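Local structure of PHOX (Pseudomonas fluorescens, 4ALF) at residues A[274-279]-A[387-392]; A[489-494]-A[512-517]; A[201-206]-A[236-241]; A[55-60]-A[110-115]. The protein acts as an alkaline phosphatase, probably hydrolysing phosphate monoesters at a cofactor built from two iron ions and three calcium ions. All blocks are in the same frame, centred on the assembly; numbering follows the deposited sequence.

Contact 1 of 4, residues A[274-279]-A[387-392]. With CA (calcium ion), chain E; FEO (mu-oxo-diiron), chain G.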
loop_
_atom_site.group_PDB
_atom_site.type_symbol
_atom_site.label_atom_id
_atom_site.label_comp_id
_atom_site.label_asym_id
_atom_site.label_seq_id
_atom_site.Cartn_x
_atom_site.Cartn_y
_atom_site.Cartn_z
ATOM N N ASN A 274 1.313 1.323 -3.634
ATOM C CA ASN A 274 2.683 1.600 -3.197
ATOM C C ASN A 274 3.498 2.258 -4.301
ATOM O O ASN A 274 2.971 2.604 -5.366
ATOM C CB ASN A 274 3.361 0.334 -2.619
ATOM C CG ASN A 274 4.079 -0.547 -3.637
ATOM O OD1 ASN A 274 3.699 -0.674 -4.813
ATOM N ND2 ASN A 274 5.093 -1.225 -3.155
ATOM N N ALA A 275 4.772 2.444 -4.032
ATOM C CA ALA A 275 5.667 3.155 -4.943
ATOM C C ALA A 275 6.993 2.413 -4.921
ATOM O O ALA A 275 7.720 2.461 -3.934
ATOM C CB ALA A 275 5.804 4.608 -4.512
ATOM N N ALA A 276 7.323 1.728 -6.005
ATOM C CA ALA A 276 8.502 0.903 -6.056
ATOM C C ALA A 276 9.601 1.651 -6.784
ATOM O O ALA A 276 9.465 1.975 -7.959
ATOM C CB ALA A 276 8.180 -0.395 -6.772
ATOM N N LEU A 277 10.736 1.842 -6.128
ATOM C CA LEU A 277 11.871 2.564 -6.696
ATOM C C LEU A 277 12.816 1.682 -7.505
ATOM O O LEU A 277 13.169 0.574 -7.109
ATOM C CB LEU A 277 12.689 3.267 -5.575
ATOM C CG LEU A 277 12.242 4.677 -5.200
ATOM C CD1 LEU A 277 12.643 5.682 -6.282
ATOM C CD2 LEU A 277 10.773 4.783 -4.858
ATOM N N ALA A 278 13.274 2.237 -8.624
ATOM C CA ALA A 278 14.378 1.699 -9.395
ATOM C C ALA A 278 15.155 2.859 -10.023
ATOM O O ALA A 278 14.896 4.018 -9.704
ATOM C CB ALA A 278 13.870 0.728 -10.450
ATOM N N GLU A 279 16.120 2.545 -10.880
ATOM C CA GLU A 279 16.969 3.575 -11.494
ATOM C C GLU A 279 17.266 3.113 -12.921
ATOM O O GLU A 279 17.538 1.922 -13.142
ATOM C CB GLU A 279 18.281 3.722 -10.701
ATOM C CG GLU A 279 19.199 4.839 -11.140
ATOM C CD GLU A 279 20.464 4.959 -10.299
ATOM O OE1 GLU A 279 20.421 4.615 -9.106
ATOM O OE2 GLU A 279 21.504 5.442 -10.817
ATOM N N GLU A 387 -2.035 -4.130 -6.685
ATOM C CA GLU A 387 -1.697 -3.649 -5.337
ATOM C C GLU A 387 -0.168 -3.430 -5.299
ATOM O O GLU A 387 0.344 -2.602 -6.046
ATOM C CB GLU A 387 -2.315 -4.538 -4.244
ATOM C CG GLU A 387 -3.821 -4.362 -4.199
ATOM C CD GLU A 387 -4.457 -4.795 -2.907
ATOM O OE1 GLU A 387 -4.604 -6.011 -2.728
ATOM O OE2 GLU A 387 -4.844 -3.965 -2.056
ATOM N N TRP A 388 0.594 -4.119 -4.462
ATOM C CA TRP A 388 1.993 -3.755 -4.326
ATOM C C TRP A 388 2.852 -4.175 -5.480
ATOM O O TRP A 388 2.647 -5.235 -6.070
ATOM C CB TRP A 388 2.643 -4.342 -3.089
ATOM C CG TRP A 388 2.073 -3.892 -1.766
ATOM C CD1 TRP A 388 0.750 -3.694 -1.426
ATOM C CD2 TRP A 388 2.808 -3.694 -0.537
ATOM N NE1 TRP A 388 0.615 -3.350 -0.099
ATOM C CE2 TRP A 388 1.820 -3.378 0.487
ATOM C CE3 TRP A 388 4.141 -3.758 -0.185
ATOM C CZ2 TRP A 388 2.188 -3.127 1.805
ATOM C CZ3 TRP A 388 4.492 -3.540 1.145
ATOM C CH2 TRP A 388 3.537 -3.216 2.100
ATOM N N ILE A 389 3.868 -3.357 -5.733
ATOM C CA ILE A 389 4.916 -3.650 -6.691
ATOM C C ILE A 389 6.279 -3.650 -5.992
ATOM O O ILE A 389 6.542 -2.784 -5.138
ATOM C CB ILE A 389 4.944 -2.590 -7.809
ATOM C CG1 ILE A 389 3.578 -2.569 -8.504
ATOM C CG2 ILE A 389 6.108 -2.827 -8.769
ATOM C CD1 ILE A 389 3.413 -1.443 -9.497
ATOM N N VAL A 390 7.156 -4.587 -6.345
ATOM C CA VAL A 390 8.537 -4.628 -5.855
ATOM C C VAL A 390 9.507 -4.928 -6.985
ATOM O O VAL A 390 9.125 -5.548 -7.988
ATOM C CB VAL A 390 8.749 -5.645 -4.701
ATOM C CG1 VAL A 390 8.026 -5.192 -3.447
ATOM C CG2 VAL A 390 8.336 -7.043 -5.113
ATOM N N VAL A 391 10.737 -4.451 -6.819
ATOM C CA VAL A 391 11.814 -4.650 -7.770
ATOM C C VAL A 391 12.883 -5.541 -7.144
ATOM O O VAL A 391 13.410 -5.235 -6.055
ATOM C CB VAL A 391 12.429 -3.316 -8.220
ATOM C CG1 VAL A 391 13.504 -3.552 -9.254
ATOM C CG2 VAL A 391 11.355 -2.392 -8.797
ATOM N N SER A 392 13.216 -6.655 -7.787
ATOM C CA SER A 392 14.241 -7.525 -7.249
ATOM C C SER A 392 15.567 -6.800 -7.099
ATOM O O SER A 392 16.065 -6.227 -8.066
ATOM C CB SER A 392 14.492 -8.715 -8.159
ATOM O OG SER A 392 15.659 -9.386 -7.716
HETATM CA CA CA E . -6.087 -5.612 -0.615
HETATM FE FE1 FEO G . -5.024 -0.280 1.018
HETATM FE FE2 FEO G . -5.399 -1.925 -2.151
HETATM O O FEO G . -4.596 -1.618 -0.412
HETATM O O HOH W 1 1.494 -0.124 -6.265
HETATM O O HOH W 2 -4.122 -1.796 2.406
HETATM O O HOH W 3 -6.574 -7.789 -1.299
HETATM O O HOH W 4 -8.591 -5.350 -0.626
#
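The carboxamide of N274 reaches across to I389 and satisfies both polar backbone atoms of that one residue. I389 N donates to N274 OD1 at 2.8 Å, standing 38° out of the amide carbonyl plane, while N274 ND2 donates almost straight to I389 O at 2.9 Å, with the oxygen lying in the amide plane. Here a side-chain amide does what a neighbouring strand's peptide would do, and the two bonds fix its rotation. The first torsion of N274 (chi1 88°) tucks CG between the backbone N and the carbonyl carbon and swings the amide toward I389. A water accepts from N274 N at 3.0 Å and bridges toward N274 OD1 and E387 O. Beside this pair of bonds, A276 CB presses on I389 O at 3.3 Å and on I389 CG2, and V391 CG2 lies near A276 and A278. The E387 side chain leaves on the side away from segment 274-279, and its carboxylate binds the metals: OE2 binds one iron of the mu-oxo-diiron group at 2.1 Å and the calcium ion at 2.5 Å, and OE1 binds the same calcium. E273, the residue before N274, is a ligand of the cluster as well, so these bonds join two ligand-bearing segments. The strands 276-279 and 387-391 run in the same general direction, 29° apart, consistent with the inner strands of adjacent propeller blades. Strand 284-290 flanks the first, strand 398-402 flanks the second, and strand 478-483 packs against W388 and V390.

Contact 2 of 4, residues A[489-494]-A[512-517]. With CA (calcium ion), chain E; CA (calcium ion), chain F.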
loop_
_atom_site.group_PDB
_atom_site.type_symbol
_atom_site.label_atom_id
_atom_site.label_comp_id
_atom_site.label_asym_id
_atom_site.label_seq_id
_atom_site.Cartn_x
_atom_site.Cartn_y
_atom_site.Cartn_z
ATOM N N LEU A 489 11.349 -13.472 -2.006
ATOM C CA LEU A 489 10.155 -12.696 -2.216
ATOM C C LEU A 489 9.074 -13.098 -1.223
ATOM O O LEU A 489 8.604 -14.219 -1.205
ATOM C CB LEU A 489 9.641 -12.894 -3.654
ATOM C CG LEU A 489 8.326 -12.174 -3.976
ATOM C CD1 LEU A 489 8.450 -10.657 -3.937
ATOM C CD2 LEU A 489 7.814 -12.601 -5.342
ATOM N N TRP A 490 8.711 -12.141 -0.380
ATOM C CA TRP A 490 7.728 -12.328 0.664
ATOM C C TRP A 490 6.400 -11.839 0.155
ATOM O O TRP A 490 6.298 -10.730 -0.381
ATOM C CB TRP A 490 8.183 -11.551 1.933
ATOM C CG TRP A 490 9.498 -12.061 2.471
ATOM C CD1 TRP A 490 10.782 -11.663 2.126
ATOM C CD2 TRP A 490 9.673 -13.124 3.441
ATOM N NE1 TRP A 490 11.713 -12.367 2.813
ATOM C CE2 TRP A 490 11.105 -13.270 3.628
ATOM C CE3 TRP A 490 8.816 -13.919 4.162
ATOM C CZ2 TRP A 490 11.637 -14.186 4.520
ATOM C CZ3 TRP A 490 9.356 -14.842 5.042
ATOM C CH2 TRP A 490 10.725 -14.972 5.221
ATOM N N ILE A 491 5.367 -12.648 0.337
ATOM C CA ILE A 491 4.038 -12.414 -0.214
ATOM C C ILE A 491 3.082 -12.332 0.986
ATOM O O ILE A 491 2.993 -13.282 1.796
ATOM C CB ILE A 491 3.640 -13.602 -1.124
ATOM C CG1 ILE A 491 4.593 -13.769 -2.323
ATOM C CG2 ILE A 491 2.217 -13.420 -1.612
ATOM C CD1 ILE A 491 4.497 -15.132 -2.990
ATOM N N LEU A 492 2.323 -11.261 1.077
ATOM C CA LEU A 492 1.422 -11.018 2.191
ATOM C C LEU A 492 -0.009 -11.022 1.684
ATOM O O LEU A 492 -0.269 -10.511 0.584
ATOM C CB LEU A 492 1.740 -9.660 2.802
ATOM C CG LEU A 492 3.066 -9.525 3.559
ATOM C CD1 LEU A 492 4.288 -9.592 2.668
ATOM C CD2 LEU A 492 3.097 -8.196 4.306
ATOM N N THR A 493 -0.945 -11.601 2.430
ATOM C CA THR A 493 -2.290 -11.739 1.893
ATOM C C THR A 493 -3.347 -10.886 2.588
ATOM O O THR A 493 -3.337 -10.649 3.803
ATOM C CB THR A 493 -2.774 -13.219 1.794
ATOM O OG1 THR A 493 -3.204 -13.736 3.076
ATOM C CG2 THR A 493 -1.664 -14.102 1.257
ATOM N N ASP A 494 -4.339 -10.489 1.807
ATOM C CA ASP A 494 -5.497 -9.730 2.247
ATOM C C ASP A 494 -6.718 -10.294 1.539
ATOM O O ASP A 494 -7.315 -9.661 0.677
ATOM C CB ASP A 494 -5.360 -8.248 1.898
ATOM C CG ASP A 494 -6.599 -7.452 2.207
ATOM O OD1 ASP A 494 -7.384 -7.869 3.081
ATOM O OD2 ASP A 494 -6.844 -6.389 1.581
ATOM N N LEU A 512 3.790 -15.682 2.957
ATOM C CA LEU A 512 4.514 -16.744 2.321
ATOM C C LEU A 512 5.842 -16.239 1.800
ATOM O O LEU A 512 6.084 -15.029 1.752
ATOM C CB LEU A 512 3.677 -17.335 1.164
ATOM C CG LEU A 512 2.236 -17.754 1.545
ATOM C CD1 LEU A 512 1.218 -16.708 1.142
ATOM C CD2 LEU A 512 1.798 -19.093 0.939
ATOM N N CYS A 513 6.710 -17.175 1.446
ATOM C CA CYS A 513 8.022 -16.854 0.932
ATOM C C CYS A 513 8.237 -17.622 -0.369
ATOM O O CYS A 513 7.931 -18.811 -0.435
ATOM C CB CYS A 513 9.118 -17.208 1.936
ATOM S SG CYS A 513 10.714 -16.475 1.555
ATOM N N ALA A 514 8.773 -16.936 -1.378
ATOM C CA ALA A 514 8.989 -17.531 -2.695
ATOM C C ALA A 514 10.414 -17.349 -3.175
ATOM O O ALA A 514 11.075 -16.354 -2.902
ATOM C CB ALA A 514 8.040 -16.912 -3.703
ATOM N N ASP A 515 10.852 -18.324 -3.972
ATOM C CA ASP A 515 12.110 -18.229 -4.714
ATOM C C ASP A 515 11.756 -17.772 -6.141
ATOM O O ASP A 515 11.192 -18.553 -6.917
ATOM C CB ASP A 515 12.802 -19.597 -4.748
ATOM C CG ASP A 515 14.146 -19.552 -5.428
ATOM O OD1 ASP A 515 14.375 -18.626 -6.238
ATOM O OD2 ASP A 515 14.976 -20.444 -5.142
ATOM N N PRO A 516 12.096 -16.527 -6.495
ATOM C CA PRO A 516 11.763 -16.039 -7.849
ATOM C C PRO A 516 12.320 -16.883 -9.000
ATOM O O PRO A 516 11.676 -16.967 -10.064
ATOM C CB PRO A 516 12.420 -14.658 -7.889
ATOM C CG PRO A 516 12.571 -14.243 -6.466
ATOM C CD PRO A 516 12.827 -15.510 -5.717
ATOM N N ALA A 517 13.473 -17.513 -8.791
ATOM C CA ALA A 517 14.141 -18.278 -9.846
ATOM C C ALA A 517 13.456 -19.584 -10.164
ATOM O O ALA A 517 13.648 -20.114 -11.256
ATOM C CB ALA A 517 15.597 -18.547 -9.481
HETATM CA CA CA E . -6.087 -5.612 -0.615
HETATM CA CA CA F . -7.421 -4.446 2.874
HETATM O O HOH W 3 -6.574 -7.789 -1.299
HETATM O O HOH W 5 -9.442 -5.933 2.864
HETATM O O HOH W 4 -8.591 -5.350 -0.626
HETATM O O HOH W 6 -9.261 -3.310 4.154
HETATM O O HOH W 7 -6.321 -2.675 4.005
#
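The indole of W490 carries C513 SG over one face, 3.7 Å from the centroid of the six-membered ring and only 6° off its normal, a sulfur-aromatic contact. C513 CB joins it over that face in a CH-pi contact. F524 meets the indole edge-to-face, F538 meets it with inclined planes, and the ring N-H at NE1 is bonded to D484. W490 and C513 lie on neighbouring strands, 489-493 and 510-514, of a four-stranded antiparallel sheet, a blade of what is probably a beta-propeller. They form a non-hydrogen-bonded pair, and the sulfur, anti to the backbone N of C513 (chi1 -166°), is carried onto the ring. The hydrogen-bonded pairs lie on either side of it: L489 N to A514 O at 3.0 Å, answered by A514 N to L489 O, and I491 with L512 through a second reciprocal pair. Their side chains go to the other face of the sheet, where I491 CD1 packs on A514 CB at 4.0 Å and L489 CB approaches the P516 ring. T493 CG2 touches L512 CD1, while T493 OG1 is held by N509. Just past the strand end, D494 OD2 bridges two calcium ions, each 2.4 Å away.

Contact 3 of 4, residues A[201-206]-A[236-241]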
loop_
_atom_site.group_PDB
_atom_site.type_symbol
_atom_site.label_atom_id
_atom_site.label_comp_id
_atom_site.label_asym_id
_atom_site.label_seq_id
_atom_site.Cartn_x
_atom_site.Cartn_y
_atom_site.Cartn_z
ATOM N N GLY A 201 -18.412 13.034 0.735
ATOM C CA GLY A 201 -19.843 12.918 0.504
ATOM C C GLY A 201 -20.367 14.259 0.044
ATOM O O GLY A 201 -19.606 15.135 -0.361
ATOM N N SER A 202 -21.680 14.422 0.111
ATOM C CA SER A 202 -22.325 15.689 -0.207
ATOM C C SER A 202 -23.549 15.919 0.656
ATOM O O SER A 202 -24.313 15.006 0.925
ATOM C CB SER A 202 -22.736 15.767 -1.672
ATOM O OG SER A 202 -23.286 17.054 -1.955
ATOM N N SER A 203 -23.742 17.169 1.068
ATOM C CA SER A 203 -24.971 17.575 1.729
ATOM C C SER A 203 -26.122 17.757 0.736
ATOM O O SER A 203 -27.245 18.050 1.152
ATOM C CB SER A 203 -24.739 18.851 2.525
ATOM O OG SER A 203 -24.171 19.850 1.717
ATOM N N ASN A 204 -25.843 17.605 -0.567
ATOM C CA ASN A 204 -26.866 17.550 -1.605
ATOM C C ASN A 204 -26.928 16.116 -2.125
ATOM O O ASN A 204 -26.104 15.713 -2.932
ATOM C CB ASN A 204 -26.512 18.492 -2.750
ATOM C CG ASN A 204 -27.492 18.401 -3.915
ATOM O OD1 ASN A 204 -28.556 17.792 -3.807
ATOM N ND2 ASN A 204 -27.122 18.994 -5.040
ATOM N N ALA A 205 -27.890 15.336 -1.643
ATOM C CA ALA A 205 -27.983 13.929 -2.029
ATOM C C ALA A 205 -28.169 13.723 -3.535
ATOM O O ALA A 205 -27.820 12.663 -4.062
ATOM C CB ALA A 205 -29.114 13.247 -1.273
ATOM N N GLN A 206 -28.726 14.734 -4.207
ATOM C CA GLN A 206 -28.950 14.705 -5.650
ATOM C C GLN A 206 -27.820 15.374 -6.451
ATOM O O GLN A 206 -27.987 15.663 -7.639
ATOM C CB GLN A 206 -30.300 15.356 -5.979
ATOM C CG GLN A 206 -31.511 14.560 -5.490
ATOM C CD GLN A 206 -31.808 14.743 -4.009
ATOM O OE1 GLN A 206 -31.640 15.831 -3.453
ATOM N NE2 GLN A 206 -32.288 13.679 -3.371
ATOM N N MET A 236 -18.720 17.736 -0.854
ATOM C CA MET A 236 -18.539 18.094 -2.260
ATOM C C MET A 236 -19.502 19.167 -2.767
ATOM O O MET A 236 -19.269 19.744 -3.820
ATOM C CB MET A 236 -18.766 16.851 -3.126
ATOM C CG MET A 236 -17.747 15.749 -2.950
ATOM S SD MET A 236 -16.114 16.256 -3.569
ATOM C CE MET A 236 -16.438 16.398 -5.340
ATOM N N ALA A 237 -20.592 19.423 -2.050
ATOM C CA ALA A 237 -21.491 20.553 -2.382
ATOM C C ALA A 237 -20.853 21.898 -2.047
ATOM O O ALA A 237 -21.266 22.924 -2.581
ATOM C CB ALA A 237 -22.838 20.428 -1.657
ATOM N N LYS A 238 -19.852 21.899 -1.163
ATOM C CA LYS A 238 -19.227 23.134 -0.652
ATOM C C LYS A 238 -17.778 23.269 -1.088
ATOM O O LYS A 238 -17.301 24.383 -1.342
ATOM C CB LYS A 238 -19.298 23.167 0.875
ATOM C CG LYS A 238 -20.704 23.288 1.387
ATOM C CD LYS A 238 -20.769 23.145 2.887
ATOM C CE LYS A 238 -22.210 23.334 3.323
ATOM N NZ LYS A 238 -22.336 23.283 4.797
ATOM N N ASN A 239 -17.072 22.152 -1.164
ATOM C CA ASN A 239 -15.645 22.165 -1.475
ATOM C C ASN A 239 -15.265 21.052 -2.470
ATOM O O ASN A 239 -14.422 20.204 -2.199
ATOM C CB ASN A 239 -14.839 22.008 -0.185
ATOM C CG ASN A 239 -15.013 23.173 0.749
ATOM O OD1 ASN A 239 -14.576 24.280 0.457
ATOM N ND2 ASN A 239 -15.684 22.940 1.862
ATOM N N PRO A 240 -15.847 21.084 -3.669
ATOM C CA PRO A 240 -15.584 19.990 -4.619
ATOM C C PRO A 240 -14.109 19.810 -4.998
ATOM O O PRO A 240 -13.652 18.686 -5.238
ATOM C CB PRO A 240 -16.435 20.377 -5.829
ATOM C CG PRO A 240 -16.589 21.858 -5.709
ATOM C CD PRO A 240 -16.750 22.093 -4.234
ATOM N N ASN A 241 -13.356 20.905 -5.040
ATOM C CA ASN A 241 -11.956 20.779 -5.400
ATOM C C ASN A 241 -11.093 20.103 -4.355
ATOM O O ASN A 241 -9.988 19.705 -4.656
ATOM C CB ASN A 241 -11.320 22.113 -5.807
ATOM C CG ASN A 241 -11.793 22.611 -7.166
ATOM O OD1 ASN A 241 -12.542 21.943 -7.891
ATOM N ND2 ASN A 241 -11.387 23.838 -7.487
#
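A237 CB points toward two serine hydroxyls and the CB of N204. S202 OG lies 3.4 Å from A237 CB, S203 OG 3.7 Å and N204 CB 4.3 Å from the same methyl. The two serines present their oxygens in different ways. In S202 the hydroxyl is anti to its own backbone N (chi1 -176°), which brings OG back toward the following residues. There it accepts from N204 N at 3.0 Å, forming an ST turn, and it also pairs with Q207. S203 holds its hydroxyl between backbone N and carbonyl carbon instead (chi1 53°), and OG is bonded to D235. The other carboxylate oxygen of D235 takes up A237 N, so this one side chain ties the start of the second loop to the first. K238, extended beyond CG, swings back so that CE passes 4.3 Å from S203 OG. Next to this, the backbones are joined directly: M236 N donates to G201 O at 2.8 Å, in the carbonyl plane and nearly straight at 175°. In the conformer described, one of two, M236 CG passes 3.2 Å from G201 O, and the chain, bent at chi2 and chi3, then leads away. Farther along, N204 OD1 accepts from Q206 N at 3.1 Å in an Asx turn. The contact joins the loop after strand 189-193 to the loop before strand 249-252, away from the metal cluster. Its chemistry implies two irregular loops joined by the M236-G201 backbone bond, the neighbouring G201-F234 bond and the D235 carboxylate, with the alanine methyl supplying close contact but little apolar core.

Contact 4 of 4, residues A[55-60]-A[110-115]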
loop_
_atom_site.group_PDB
_atom_site.type_symbol
_atom_site.label_atom_id
_atom_site.label_comp_id
_atom_site.label_asym_id
_atom_site.label_seq_id
_atom_site.Cartn_x
_atom_site.Cartn_y
_atom_site.Cartn_z
ATOM N N GLY A 55 -10.716 7.810 24.627
ATOM C CA GLY A 55 -9.585 8.670 24.284
ATOM C C GLY A 55 -10.036 9.824 23.403
ATOM O O GLY A 55 -10.947 9.687 22.583
ATOM N N THR A 56 -9.374 10.973 23.521
ATOM C CA THR A 56 -9.767 12.134 22.737
ATOM C C THR A 56 -9.090 12.145 21.357
ATOM O O THR A 56 -8.090 11.471 21.130
ATOM C CB THR A 56 -9.384 13.419 23.455
ATOM O OG1 THR A 56 -7.966 13.467 23.517
ATOM C CG2 THR A 56 -10.007 13.515 24.869
ATOM N N ALA A 57 -9.616 12.988 20.469
ATOM C CA ALA A 57 -8.977 13.232 19.176
ATOM C C ALA A 57 -7.581 13.780 19.370
ATOM O O ALA A 57 -6.636 13.331 18.713
ATOM C CB ALA A 57 -9.808 14.170 18.335
ATOM N N ALA A 58 -7.410 14.755 20.283
ATOM C CA ALA A 58 -6.095 15.326 20.506
ATOM C C ALA A 58 -5.095 14.276 20.983
ATOM O O ALA A 58 -3.937 14.325 20.577
ATOM C CB ALA A 58 -6.180 16.461 21.496
ATOM N N ALA A 59 -5.536 13.334 21.825
ATOM C CA ALA A 59 -4.679 12.235 22.248
ATOM C C ALA A 59 -4.291 11.345 21.047
ATOM O O ALA A 59 -3.139 10.934 20.906
ATOM C CB ALA A 59 -5.351 11.412 23.339
ATOM N N GLN A 60 -5.258 11.032 20.193
ATOM C CA GLN A 60 -4.969 10.178 19.045
ATOM C C GLN A 60 -3.936 10.829 18.106
ATOM O O GLN A 60 -3.155 10.129 17.437
ATOM C CB GLN A 60 -6.265 9.825 18.322
ATOM C CG GLN A 60 -6.079 8.885 17.128
ATOM C CD GLN A 60 -5.527 7.518 17.495
ATOM O OE1 GLN A 60 -6.262 6.679 18.032
ATOM N NE2 GLN A 60 -4.234 7.297 17.262
ATOM N N VAL A 110 -15.058 13.215 14.126
ATOM C CA VAL A 110 -14.402 13.265 12.808
ATOM C C VAL A 110 -12.912 13.540 12.953
ATOM O O VAL A 110 -12.087 12.896 12.305
ATOM C CB VAL A 110 -15.120 14.236 11.873
ATOM C CG1 VAL A 110 -14.341 14.477 10.607
ATOM C CG2 VAL A 110 -16.511 13.716 11.558
ATOM N N ARG A 111 -12.558 14.485 13.830
ATOM C CA ARG A 111 -11.163 14.777 14.098
ATOM C C ARG A 111 -10.429 13.533 14.599
ATOM O O ARG A 111 -9.272 13.302 14.285
ATOM C CB ARG A 111 -11.087 15.872 15.150
ATOM C CG ARG A 111 -9.681 16.281 15.508
ATOM C CD ARG A 111 -9.695 17.200 16.706
ATOM N NE ARG A 111 -8.338 17.512 17.124
ATOM C CZ ARG A 111 -8.037 18.309 18.140
ATOM N NH1 ARG A 111 -9.005 18.880 18.856
ATOM N NH2 ARG A 111 -6.759 18.528 18.441
ATOM N N LYS A 112 -11.119 12.747 15.414
ATOM C CA LYS A 112 -10.541 11.557 15.972
ATOM C C LYS A 112 -10.231 10.506 14.906
ATOM O O LYS A 112 -9.185 9.867 14.938
ATOM C CB LYS A 112 -11.473 11.001 17.067
ATOM C CG LYS A 112 -10.883 9.879 17.872
ATOM C CD LYS A 112 -11.792 9.616 19.063
ATOM C CE LYS A 112 -11.537 8.285 19.679
ATOM N NZ LYS A 112 -12.355 8.105 20.898
ATOM N N ALA A 113 -11.142 10.352 13.946
ATOM C CA ALA A 113 -10.930 9.436 12.827
ATOM C C ALA A 113 -9.767 9.914 11.929
ATOM O O ALA A 113 -8.900 9.124 11.555
ATOM C CB ALA A 113 -12.206 9.276 12.022
ATOM N N LEU A 114 -9.741 11.209 11.616
ATOM C CA LEU A 114 -8.627 11.788 10.842
ATOM C C LEU A 114 -7.301 11.610 11.561
ATOM O O LEU A 114 -6.285 11.386 10.925
ATOM C CB LEU A 114 -8.879 13.273 10.524
ATOM C CG LEU A 114 -9.879 13.448 9.368
ATOM C CD1 LEU A 114 -10.628 14.774 9.453
ATOM C CD2 LEU A 114 -9.175 13.342 8.015
ATOM N N ALA A 115 -7.330 11.713 12.885
ATOM C CA ALA A 115 -6.112 11.541 13.679
ATOM C C ALA A 115 -5.544 10.128 13.612
ATOM O O ALA A 115 -4.347 9.926 13.823
ATOM C CB ALA A 115 -6.364 11.916 15.146
#
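K112 lies alongside the start of helix 57-60 and meets it along most of its length. Its CB rests 3.8 Å from A57 CB, and CG, anti to the backbone N (chi1 -171°), passes 4.1 Å from A57 CA. The chain stays extended. CD comes within 3.6 Å of G55 O and CE within 3.3 Å of the same oxygen, before NZ donates to G55 O at 2.7 Å in the carbonyl plane. The ammonium group also bonds to G53 O and L97 O, so three backbone carbonyls match its three protons and should stabilise the charge in a buried place. R111, one residue back, takes the other side of A57: in the conformer described, its CD packs on A57 CB at 3.4 Å, and the guanidinium sets one face over the A58 backbone while E61 and E108 form salt bridges with it. Farther on, Q60 CG touches A115 CB at 3.6 Å, and the Q60 amide bonds to W38 and F64. The small A57 allows a near approach of the backbones, its CA being 3.9 Å from K112 CA. T56 caps the short helix through a bond from A59 N to OG1. The whole is an N-capped single turn of helix packed through alanines against helix 107-115; the first precedes strand 68-75 and the second lies between strands 82-89 and 118-125 of a probable propeller blade.

Along the chain the order is contact 4, contact 3, contact 1 and contact 2, each closing before the next opens. Contacts 1 and 2 have centres about 14 Å apart and touch where V390 CG2 packs on L489 CD1 at 3.8 Å; they also share one calcium ion and two of its waters. They belong to different sheets, so the cofactor draws its ligands from separate parts of the probable propeller. Contacts 3 and 4 lie farther out, in loops and short helices, with nearest atoms about 11 Å and centres about 24 Å apart. Both lie on the opposite side of the chain's centre from contact 2. The inner pair contributes E387 and D494 to the metal site, while the outer pair joins peripheral connections.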